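Local structure of similarities with probable monooxygenase (Photorhabdus luminescens, 4HB9) at residues L16-R21 against E116-G121; I244-V249 against Q287-E292; E265-L270 against I294-L299. The protein binds flavin-adenine dinucleotide and probably acts as a flavin-dependent monooxygenase of the aromatic-ring-hydroxylase type. All blocks are in the same frame, centred on the assembly; numbering follows the deposited sequence.

How the contacts relate
Contact 1 lies on the opposite side of the chain's centre from the other two, its centre about 32 Å from that of contact 2 and 35 Å from that of contact 3. It joins helix 11-22 of the FAD-binding Rossmann-like part to helix 111-119. Contacts 2 and 3 sit about 9 Å apart, centre to centre, on the mixed sheet that includes strands 240-251, 179-191 and 295-301. Contact 1 closes before they open, whereas their own segments alternate along the chain: 244-249, 265-270, 287-292, 294-299. The connection between two sheet strands is thus tied back twice, and the FAD lies between the two regions.

Contact 1: L16-R21 against E116-G121; sequences LAHGLR and EILNKG. With EDO (1,2-ethanediol), chain E.
H18, on the helix 11-22 of the Rossmann-like dinucleotide-binding part, reaches across to the C-terminal end of helix 111-119. Its CB passes the carbon C2 of a bound 1,2-ethanediol, and CG stands beside the backbone N (chi1 -77°), which sends the imidazole toward the other helix. From there the ring works with its edge. ND1 lies 2.6 Å from ethanediol O1, a hydrogen bond in which either atom could be the donor. CE1 approaches K120 O at 3.3 Å, close to the ring plane, while CD2 comes within 4.4 Å of CD2 of L118. At the tip, NE2 donates to L118 O over 2.8 Å with an N-H...O angle of 155°; the carbonyl oxygen is almost in the ring plane, but the donor is tilted from the carbonyl plane. R21, one turn on, is bent at chi3 and directs NE at the same ethanediol O1, 2.8 Å away and nearly straight at 176°. One face of its guanidinium lies under G121 O, too poorly angled for a bond. L118 also packs on I11, an FAD-binding residue. The bond to L118 O requires a proton on NE2. On the other side of the ring, O1 of the ethanediol, a molecule probably from the crystallisation liquor, joins the H18 imidazole to the R21 guanidinium through a single oxygen.

Contact 2: I244-V249 against Q287-E292; sequences IVWVYV and QQSDME
S289 OG has three polar partners, one of them weak: W246 NE1 donates to it across 2.6 Å, and the hydroxyl is also hydrogen-bonded to L285 O, with a weak bond to V286 O. W246 belongs to strand 240-251, an inner strand of the mixed sheet, and S289 to the loop between helix 280-287 and strand 295-301, so the bond fastens the helix-to-strand connection against the sheet of the FAD-binding monooxygenase fold. The OG proton is directed to the end of helix 280-287, mainly to L285 O, which leaves the oxygen able to accept from the indole. The NE1-H...OG bond is nearly straight at 170°, and OG meets the indole at its edge, only 5° out of the ring plane. CG of the tryptophan takes the crowded position between the backbone N and the carbonyl carbon (chi1 56°), which carries the indole toward the loop; together with chi2 it presents the N-H edge. The ring packs on L285 and V286 and on V271 of helix 264-274, so the polar N-H is buried and its partner is the serine. Beyond S289, D290 forms an Asx turn, OD1 accepting from E292 N at 2.8 Å, while its OD2 makes a salt bridge with NE of R189.

Contact 3: E265-L270 against I294-L299; sequences EALCDL and ISPLHL
L267, on helix 264-274, meets I294 and P296 through carbon atoms alone, and the contact is apolar throughout. The first group of contacts is between the leucine and the isoleucine. CB of L267 lies 4.0 Å from CG2 of I294, and the leucine CD1 is equally near to that methyl. I294 has CG1 beside its backbone N (chi1 -60°) and CG2 beside the carbonyl carbon, which gives the leucine the short branch while the longer one runs on toward the next residue of the helix, C268. There CD1 of I294 comes to 4.4 Å from CB of C268, a looser touch at the border of the contact.

The second group is between L267 and the proline ring. The leucine side chain and P296 cross at about a right angle, with L267 CD1 sitting 3.7 Å from P296 CD and only slightly farther from P296 CG. The other methyl, L267 CD2, reaches P296 CB at 4.1 Å. The two leucine methyls therefore lie along the ring from CD to CB, while CB of the leucine is left to the isoleucine. A proline in the strand offers carbon where other residues would have a backbone N-H.

Around these side chains, I259 also touches L267, and I186 of strand 179-191 touches I294 as well as L270. Backbone hydrogen bonds of S295 with I187 and of L297 with M185 attach strand 295-301 to strand 179-191, as an edge strand of the mixed sheet within this chain. The arrangement, away from the annotated FAD-binding residues, is a helix packed against the face of a mixed sheet near its edge strand, consistent with the substrate-binding part of related aromatic-ring hydroxylases.

Contact 1: L16-R21 against E116-G121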
loop_
_atom_site.group_PDB
_atom_site.type_symbol
_atom_site.label_atom_id
_atom_site.label_comp_id
_atom_site.label_asym_id
_atom_site.label_seq_id
_atom_site.Cartn_x
_atom_site.Cartn_y
_atom_site.Cartn_z
ATOM N N LEU A 16 3.878 -0.317 13.678
ATOM C CA LEU A 16 4.905 0.292 14.521
ATOM C C LEU A 16 4.450 0.419 15.971
ATOM O O LEU A 16 5.202 0.106 16.873
ATOM C CB LEU A 16 5.313 1.677 13.992
ATOM C CG LEU A 16 6.390 2.423 14.794
ATOM C CD1 LEU A 16 7.697 1.653 14.868
ATOM C CD2 LEU A 16 6.629 3.814 14.197
ATOM N N ALA A 17 3.239 0.903 16.195
ATOM C CA ALA A 17 2.771 1.120 17.559
ATOM C C ALA A 17 2.680 -0.198 18.322
ATOM O O ALA A 17 3.099 -0.271 19.466
ATOM C CB ALA A 17 1.461 1.885 17.588
ATOM N N HIS A 18 2.225 -1.268 17.665
ATOM C CA HIS A 18 2.256 -2.594 18.266
ATOM C C HIS A 18 3.646 -3.019 18.671
ATOM O O HIS A 18 3.869 -3.531 19.790
ATOM C CB HIS A 18 1.673 -3.638 17.313
ATOM C CG HIS A 18 0.192 -3.624 17.260
ATOM N ND1 HIS A 18 -0.590 -3.887 18.359
ATOM C CD2 HIS A 18 -0.660 -3.375 16.242
ATOM C CE1 HIS A 18 -1.858 -3.787 18.022
ATOM N NE2 HIS A 18 -1.927 -3.487 16.743
ATOM N N GLY A 19 4.598 -2.797 17.772
ATOM C CA GLY A 19 5.963 -3.185 18.030
ATOM C C GLY A 19 6.574 -2.435 19.200
ATOM O O GLY A 19 7.236 -3.032 20.056
ATOM N N LEU A 20 6.364 -1.124 19.232
ATOM C CA LEU A 20 6.905 -0.300 20.325
ATOM C C LEU A 20 6.290 -0.694 21.669
ATOM O O LEU A 20 7.012 -0.813 22.671
ATOM C CB LEU A 20 6.686 1.189 20.045
ATOM C CG LEU A 20 7.388 1.695 18.779
ATOM C CD1 LEU A 20 7.000 3.129 18.496
ATOM C CD2 LEU A 20 8.896 1.572 18.878
ATOM N N ARG A 21 4.981 -0.927 21.697
ATOM C CA ARG A 21 4.331 -1.414 22.924
ATOM C C ARG A 21 4.935 -2.726 23.397
ATOM O O ARG A 21 5.206 -2.914 24.607
ATOM C CB ARG A 21 2.825 -1.536 22.731
ATOM C CG ARG A 21 2.128 -0.200 22.650
ATOM C CD ARG A 21 0.796 -0.250 21.912
ATOM N NE ARG A 21 -0.148 -1.254 22.430
ATOM C CZ ARG A 21 -0.926 -1.108 23.507
ATOM N NH1 ARG A 21 -0.887 -0.007 24.245
ATOM N NH2 ARG A 21 -1.743 -2.101 23.859
ATOM N N GLU A 116 -8.708 -3.638 10.457
ATOM C CA GLU A 116 -9.415 -4.000 11.691
ATOM C C GLU A 116 -8.519 -4.798 12.632
ATOM O O GLU A 116 -8.526 -4.558 13.848
ATOM C CB GLU A 116 -10.713 -4.779 11.394
ATOM C CG GLU A 116 -11.769 -3.941 10.684
ATOM C CD GLU A 116 -12.104 -2.646 11.416
ATOM O OE1 GLU A 116 -12.764 -2.708 12.459
ATOM O OE2 GLU A 116 -11.720 -1.564 10.930
ATOM N N ILE A 117 -7.725 -5.718 12.070
ATOM C CA ILE A 117 -6.776 -6.496 12.837
ATOM C C ILE A 117 -5.637 -5.650 13.403
ATOM O O ILE A 117 -5.264 -5.797 14.564
ATOM C CB ILE A 117 -6.234 -7.658 11.996
ATOM C CG1 ILE A 117 -7.371 -8.661 11.775
ATOM C CG2 ILE A 117 -5.036 -8.311 12.652
ATOM C CD1 ILE A 117 -7.068 -9.650 10.671
ATOM N N LEU A 118 -5.094 -4.773 12.570
ATOM C CA LEU A 118 -4.091 -3.813 13.025
ATOM C C LEU A 118 -4.631 -2.847 14.091
ATOM O O LEU A 118 -3.900 -2.507 15.035
ATOM C CB LEU A 118 -3.514 -3.038 11.856
ATOM C CG LEU A 118 -2.465 -3.865 11.095
ATOM C CD1 LEU A 118 -2.215 -3.218 9.752
ATOM C CD2 LEU A 118 -1.161 -3.984 11.888
ATOM N N ASN A 119 -5.888 -2.425 13.970
ATOM C CA ASN A 119 -6.456 -1.489 14.951
ATOM C C ASN A 119 -6.779 -2.124 16.298
ATOM O O ASN A 119 -6.805 -1.431 17.322
ATOM C CB ASN A 119 -7.706 -0.800 14.405
ATOM C CG ASN A 119 -7.392 0.202 13.313
ATOM O OD1 ASN A 119 -6.244 0.514 13.047
ATOM N ND2 ASN A 119 -8.432 0.700 12.660
ATOM N N LYS A 120 -6.985 -3.446 16.320
ATOM C CA LYS A 120 -7.378 -4.132 17.530
ATOM C C LYS A 120 -6.257 -3.987 18.572
ATOM O O LYS A 120 -5.109 -4.261 18.281
ATOM C CB LYS A 120 -7.627 -5.614 17.235
ATOM C CG LYS A 120 -7.917 -6.469 18.445
ATOM C CD LYS A 120 -9.384 -6.396 18.855
ATOM C CE LYS A 120 -9.717 -7.436 19.924
ATOM N NZ LYS A 120 -9.251 -8.804 19.530
ATOM N N GLY A 121 -6.604 -3.583 19.791
ATOM C CA GLY A 121 -5.602 -3.433 20.833
ATOM C C GLY A 121 -5.044 -2.024 20.905
ATOM O O GLY A 121 -4.318 -1.725 21.845
HETATM C C1 EDO E . 0.533 -4.337 21.782
HETATM O O1 EDO E . -0.295 -3.627 20.914
HETATM C C2 EDO E . 1.567 -5.071 20.965
HETATM O O2 EDO E . 2.786 -4.904 21.561
#

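Contact 2: I244-V249 against Q287-E292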
loop_
_atom_site.group_PDB
_atom_site.type_symbol
_atom_site.label_atom_id
_atom_site.label_comp_id
_atom_site.label_asym_id
_atom_site.label_seq_id
_atom_site.Cartn_x
_atom_site.Cartn_y
_atom_site.Cartn_z
ATOM N N ILE A 244 -11.722 -11.050 -9.017
ATOM C CA ILE A 244 -10.650 -10.945 -9.997
ATOM C C ILE A 244 -10.295 -9.466 -10.078
ATOM O O ILE A 244 -11.175 -8.597 -10.117
ATOM C CB ILE A 244 -11.038 -11.518 -11.381
ATOM C CG1 ILE A 244 -11.341 -13.002 -11.237
ATOM C CG2 ILE A 244 -9.921 -11.286 -12.395
ATOM C CD1 ILE A 244 -11.672 -13.724 -12.529
ATOM N N VAL A 245 -9.010 -9.177 -10.049
ATOM C CA VAL A 245 -8.558 -7.831 -10.246
ATOM C C VAL A 245 -7.849 -7.799 -11.575
ATOM O O VAL A 245 -7.048 -8.687 -11.880
ATOM C CB VAL A 245 -7.678 -7.285 -9.084
ATOM C CG1 VAL A 245 -6.580 -8.242 -8.636
ATOM C CG2 VAL A 245 -7.069 -5.934 -9.466
ATOM N N TRP A 246 -8.143 -6.780 -12.366
ATOM C CA TRP A 246 -7.389 -6.534 -13.611
ATOM C C TRP A 246 -6.766 -5.149 -13.603
ATOM O O TRP A 246 -7.320 -4.182 -13.036
ATOM C CB TRP A 246 -8.251 -6.747 -14.845
ATOM C CG TRP A 246 -9.511 -5.947 -14.899
ATOM C CD1 TRP A 246 -10.745 -6.343 -14.472
ATOM C CD2 TRP A 246 -9.668 -4.599 -15.368
ATOM N NE1 TRP A 246 -11.656 -5.346 -14.658
ATOM C CE2 TRP A 246 -11.035 -4.260 -15.207
ATOM C CE3 TRP A 246 -8.802 -3.656 -15.912
ATOM C CZ2 TRP A 246 -11.545 -3.038 -15.584
ATOM C CZ3 TRP A 246 -9.304 -2.426 -16.264
ATOM C CH2 TRP A 246 -10.665 -2.121 -16.097
ATOM N N VAL A 247 -5.600 -5.051 -14.233
ATOM C CA VAL A 247 -4.884 -3.781 -14.292
ATOM C C VAL A 247 -4.431 -3.537 -15.714
ATOM O O VAL A 247 -3.639 -4.307 -16.242
ATOM C CB VAL A 247 -3.664 -3.754 -13.359
ATOM C CG1 VAL A 247 -3.067 -2.368 -13.363
ATOM C CG2 VAL A 247 -4.049 -4.161 -11.937
ATOM N N TYR A 248 -4.994 -2.523 -16.352
ATOM C CA TYR A 248 -4.585 -2.167 -17.709
ATOM C C TYR A 248 -3.517 -1.119 -17.576
ATOM O O TYR A 248 -3.726 -0.122 -16.889
ATOM C CB TYR A 248 -5.751 -1.632 -18.558
ATOM C CG TYR A 248 -5.310 -1.087 -19.901
ATOM C CD1 TYR A 248 -4.931 -1.935 -20.949
ATOM C CD2 TYR A 248 -5.218 0.256 -20.104
ATOM C CE1 TYR A 248 -4.483 -1.425 -22.154
ATOM C CE2 TYR A 248 -4.795 0.784 -21.307
ATOM C CZ TYR A 248 -4.422 -0.044 -22.326
ATOM O OH TYR A 248 -3.995 0.527 -23.508
ATOM N N VAL A 249 -2.382 -1.361 -18.232
ATOM C CA VAL A 249 -1.186 -0.491 -18.118
ATOM C C VAL A 249 -0.774 0.006 -19.496
ATOM O O VAL A 249 -0.676 -0.783 -20.422
ATOM C CB VAL A 249 -0.020 -1.239 -17.452
ATOM C CG1 VAL A 249 1.142 -0.316 -17.171
ATOM C CG2 VAL A 249 -0.467 -1.888 -16.163
ATOM N N GLN A 287 -16.116 -6.289 -18.799
ATOM C CA GLN A 287 -17.560 -6.013 -18.852
ATOM C C GLN A 287 -18.285 -6.334 -17.532
ATOM O O GLN A 287 -19.242 -5.670 -17.156
ATOM C CB GLN A 287 -18.210 -6.777 -20.027
ATOM C CG GLN A 287 -17.834 -6.252 -21.420
ATOM C CD GLN A 287 -18.072 -7.270 -22.558
ATOM O OE1 GLN A 287 -18.569 -8.361 -22.315
ATOM N NE2 GLN A 287 -17.711 -6.906 -23.806
ATOM N N GLN A 288 -17.805 -7.336 -16.816
ATOM C CA GLN A 288 -18.458 -7.777 -15.584
ATOM C C GLN A 288 -17.870 -7.150 -14.348
ATOM O O GLN A 288 -18.156 -7.592 -13.230
ATOM C CB GLN A 288 -18.379 -9.301 -15.491
ATOM C CG GLN A 288 -19.162 -9.979 -16.609
ATOM C CD GLN A 288 -20.600 -9.498 -16.618
ATOM O OE1 GLN A 288 -21.213 -9.349 -15.549
ATOM N NE2 GLN A 288 -21.129 -9.178 -17.803
ATOM N N SER A 289 -17.054 -6.117 -14.528
ATOM C CA SER A 289 -16.449 -5.466 -13.383
ATOM C C SER A 289 -17.428 -4.532 -12.652
ATOM O O SER A 289 -18.455 -4.105 -13.171
ATOM C CB SER A 289 -15.152 -4.759 -13.795
ATOM O OG SER A 289 -14.212 -5.747 -14.203
ATOM N N ASP A 290 -17.076 -4.249 -11.411
ATOM C CA ASP A 290 -17.854 -3.456 -10.484
ATOM C C ASP A 290 -17.766 -1.973 -10.837
ATOM O O ASP A 290 -16.704 -1.379 -10.699
ATOM C CB ASP A 290 -17.245 -3.708 -9.097
ATOM C CG ASP A 290 -17.734 -2.755 -8.031
ATOM O OD1 ASP A 290 -18.635 -1.912 -8.280
ATOM O OD2 ASP A 290 -17.215 -2.878 -6.904
HETATM N N MSE A 291 -18.877 -1.350 -11.213
HETATM C CA MSE A 291 -18.868 0.070 -11.642
HETATM C C MSE A 291 -18.591 1.079 -10.553
HETATM O O MSE A 291 -18.328 2.247 -10.839
HETATM C CB MSE A 291 -20.189 0.432 -12.318
HETATM C CG MSE A 291 -20.341 -0.315 -13.647
HETATM SE SE MSE A 291 -22.241 -0.514 -14.174
HETATM C CE MSE A 291 -22.937 -1.634 -12.704
ATOM N N GLU A 292 -18.635 0.658 -9.295
ATOM C CA GLU A 292 -18.266 1.536 -8.170
ATOM C C GLU A 292 -16.782 1.523 -7.776
ATOM O O GLU A 292 -16.353 2.331 -6.935
ATOM C CB GLU A 292 -19.062 1.141 -6.927
ATOM C CG GLU A 292 -20.162 2.098 -6.538
ATOM C CD GLU A 292 -20.460 1.973 -5.062
ATOM O OE1 GLU A 292 -20.729 0.833 -4.614
ATOM O OE2 GLU A 292 -20.371 2.996 -4.347
#

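Contact 3: E265-L270 against I294-L299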
loop_
_atom_site.group_PDB
_atom_site.type_symbol
_atom_site.label_atom_id
_atom_site.label_comp_id
_atom_site.label_asym_id
_atom_site.label_seq_id
_atom_site.Cartn_x
_atom_site.Cartn_y
_atom_site.Cartn_z
ATOM N N GLU A 265 -17.926 4.157 -16.197
ATOM C CA GLU A 265 -18.441 3.590 -17.428
ATOM C C GLU A 265 -17.524 3.938 -18.624
ATOM O O GLU A 265 -17.264 3.107 -19.505
ATOM C CB GLU A 265 -19.878 4.096 -17.624
ATOM C CG GLU A 265 -20.884 3.552 -16.591
ATOM C CD GLU A 265 -20.861 4.201 -15.187
ATOM O OE1 GLU A 265 -21.405 3.553 -14.256
ATOM O OE2 GLU A 265 -20.327 5.325 -14.976
ATOM N N ALA A 266 -17.026 5.161 -18.636
ATOM C CA ALA A 266 -16.104 5.609 -19.685
ATOM C C ALA A 266 -14.734 4.906 -19.580
ATOM O O ALA A 266 -14.121 4.599 -20.610
ATOM C CB ALA A 266 -15.924 7.104 -19.612
ATOM N N LEU A 267 -14.277 4.666 -18.350
ATOM C CA LEU A 267 -13.048 3.926 -18.115
ATOM C C LEU A 267 -13.179 2.506 -18.638
ATOM O O LEU A 267 -12.288 2.013 -19.308
ATOM C CB LEU A 267 -12.644 3.937 -16.633
ATOM C CG LEU A 267 -12.222 5.298 -16.079
ATOM C CD1 LEU A 267 -12.137 5.297 -14.570
ATOM C CD2 LEU A 267 -10.879 5.722 -16.708
ATOM N N CYS A 268 -14.312 1.862 -18.351
ATOM C CA CYS A 268 -14.596 0.521 -18.849
ATOM C C CYS A 268 -14.580 0.490 -20.384
ATOM O O CYS A 268 -13.915 -0.340 -20.989
ATOM C CB CYS A 268 -15.957 0.062 -18.313
ATOM S SG CYS A 268 -16.216 -1.723 -18.301
ATOM N N ASP A 269 -15.329 1.400 -20.996
ATOM C CA ASP A 269 -15.349 1.561 -22.443
ATOM C C ASP A 269 -13.958 1.762 -23.005
ATOM O O ASP A 269 -13.591 1.185 -24.009
ATOM C CB ASP A 269 -16.218 2.771 -22.823
ATOM C CG ASP A 269 -17.706 2.472 -22.743
ATOM O OD1 ASP A 269 -18.053 1.264 -22.688
ATOM O OD2 ASP A 269 -18.515 3.444 -22.725
ATOM N N LEU A 270 -13.176 2.591 -22.353
ATOM C CA LEU A 270 -11.841 2.846 -22.854
ATOM C C LEU A 270 -10.961 1.593 -22.874
ATOM O O LEU A 270 -10.261 1.350 -23.850
ATOM C CB LEU A 270 -11.194 3.944 -22.065
ATOM C CG LEU A 270 -9.883 4.339 -22.739
ATOM C CD1 LEU A 270 -9.777 5.852 -22.814
ATOM C CD2 LEU A 270 -8.745 3.694 -22.004
ATOM N N ILE A 294 -13.674 1.297 -10.060
ATOM C CA ILE A 294 -12.686 1.325 -11.168
ATOM C C ILE A 294 -11.820 2.551 -10.997
ATOM O O ILE A 294 -12.338 3.658 -10.919
ATOM C CB ILE A 294 -13.312 1.354 -12.567
ATOM C CG1 ILE A 294 -14.179 0.117 -12.771
ATOM C CG2 ILE A 294 -12.221 1.360 -13.659
ATOM C CD1 ILE A 294 -15.072 0.220 -13.979
ATOM N N SER A 295 -10.506 2.361 -10.947
ATOM C CA SER A 295 -9.612 3.459 -10.568
ATOM C C SER A 295 -8.540 3.714 -11.627
ATOM O O SER A 295 -7.741 2.821 -11.934
ATOM C CB SER A 295 -8.925 3.173 -9.244
ATOM O OG SER A 295 -9.855 2.737 -8.278
ATOM N N PRO A 296 -8.493 4.944 -12.153
ATOM C CA PRO A 296 -7.369 5.358 -12.985
ATOM C C PRO A 296 -6.268 5.988 -12.141
ATOM O O PRO A 296 -6.566 6.741 -11.207
ATOM C CB PRO A 296 -8.000 6.410 -13.892
ATOM C CG PRO A 296 -9.058 7.035 -13.031
ATOM C CD PRO A 296 -9.494 6.018 -12.017
ATOM N N LEU A 297 -5.013 5.732 -12.496
ATOM C CA LEU A 297 -3.865 6.217 -11.723
ATOM C C LEU A 297 -2.710 6.563 -12.642
ATOM O O LEU A 297 -2.361 5.777 -13.525
ATOM C CB LEU A 297 -3.349 5.138 -10.767
ATOM C CG LEU A 297 -4.191 4.642 -9.602
ATOM C CD1 LEU A 297 -3.382 3.578 -8.872
ATOM C CD2 LEU A 297 -4.542 5.797 -8.663
ATOM N N HIS A 298 -2.105 7.719 -12.417
ATOM C CA HIS A 298 -0.867 8.095 -13.110
ATOM C C HIS A 298 0.303 7.701 -12.217
ATOM O O HIS A 298 0.312 8.021 -11.034
ATOM C CB HIS A 298 -0.839 9.604 -13.408
ATOM C CG HIS A 298 -1.894 10.041 -14.366
ATOM N ND1 HIS A 298 -2.046 9.473 -15.611
ATOM C CD2 HIS A 298 -2.858 10.990 -14.261
ATOM C CE1 HIS A 298 -3.058 10.051 -16.231
ATOM N NE2 HIS A 298 -3.560 10.980 -15.436
ATOM N N LEU A 299 1.271 6.957 -12.753
ATOM C CA LEU A 299 2.349 6.468 -11.920
ATOM C C LEU A 299 3.391 7.548 -11.758
ATOM O O LEU A 299 3.814 8.171 -12.740
ATOM C CB LEU A 299 3.001 5.210 -12.476
ATOM C CG LEU A 299 2.057 4.026 -12.689
ATOM C CD1 LEU A 299 2.893 2.813 -13.065
ATOM C CD2 LEU A 299 1.212 3.728 -11.457
#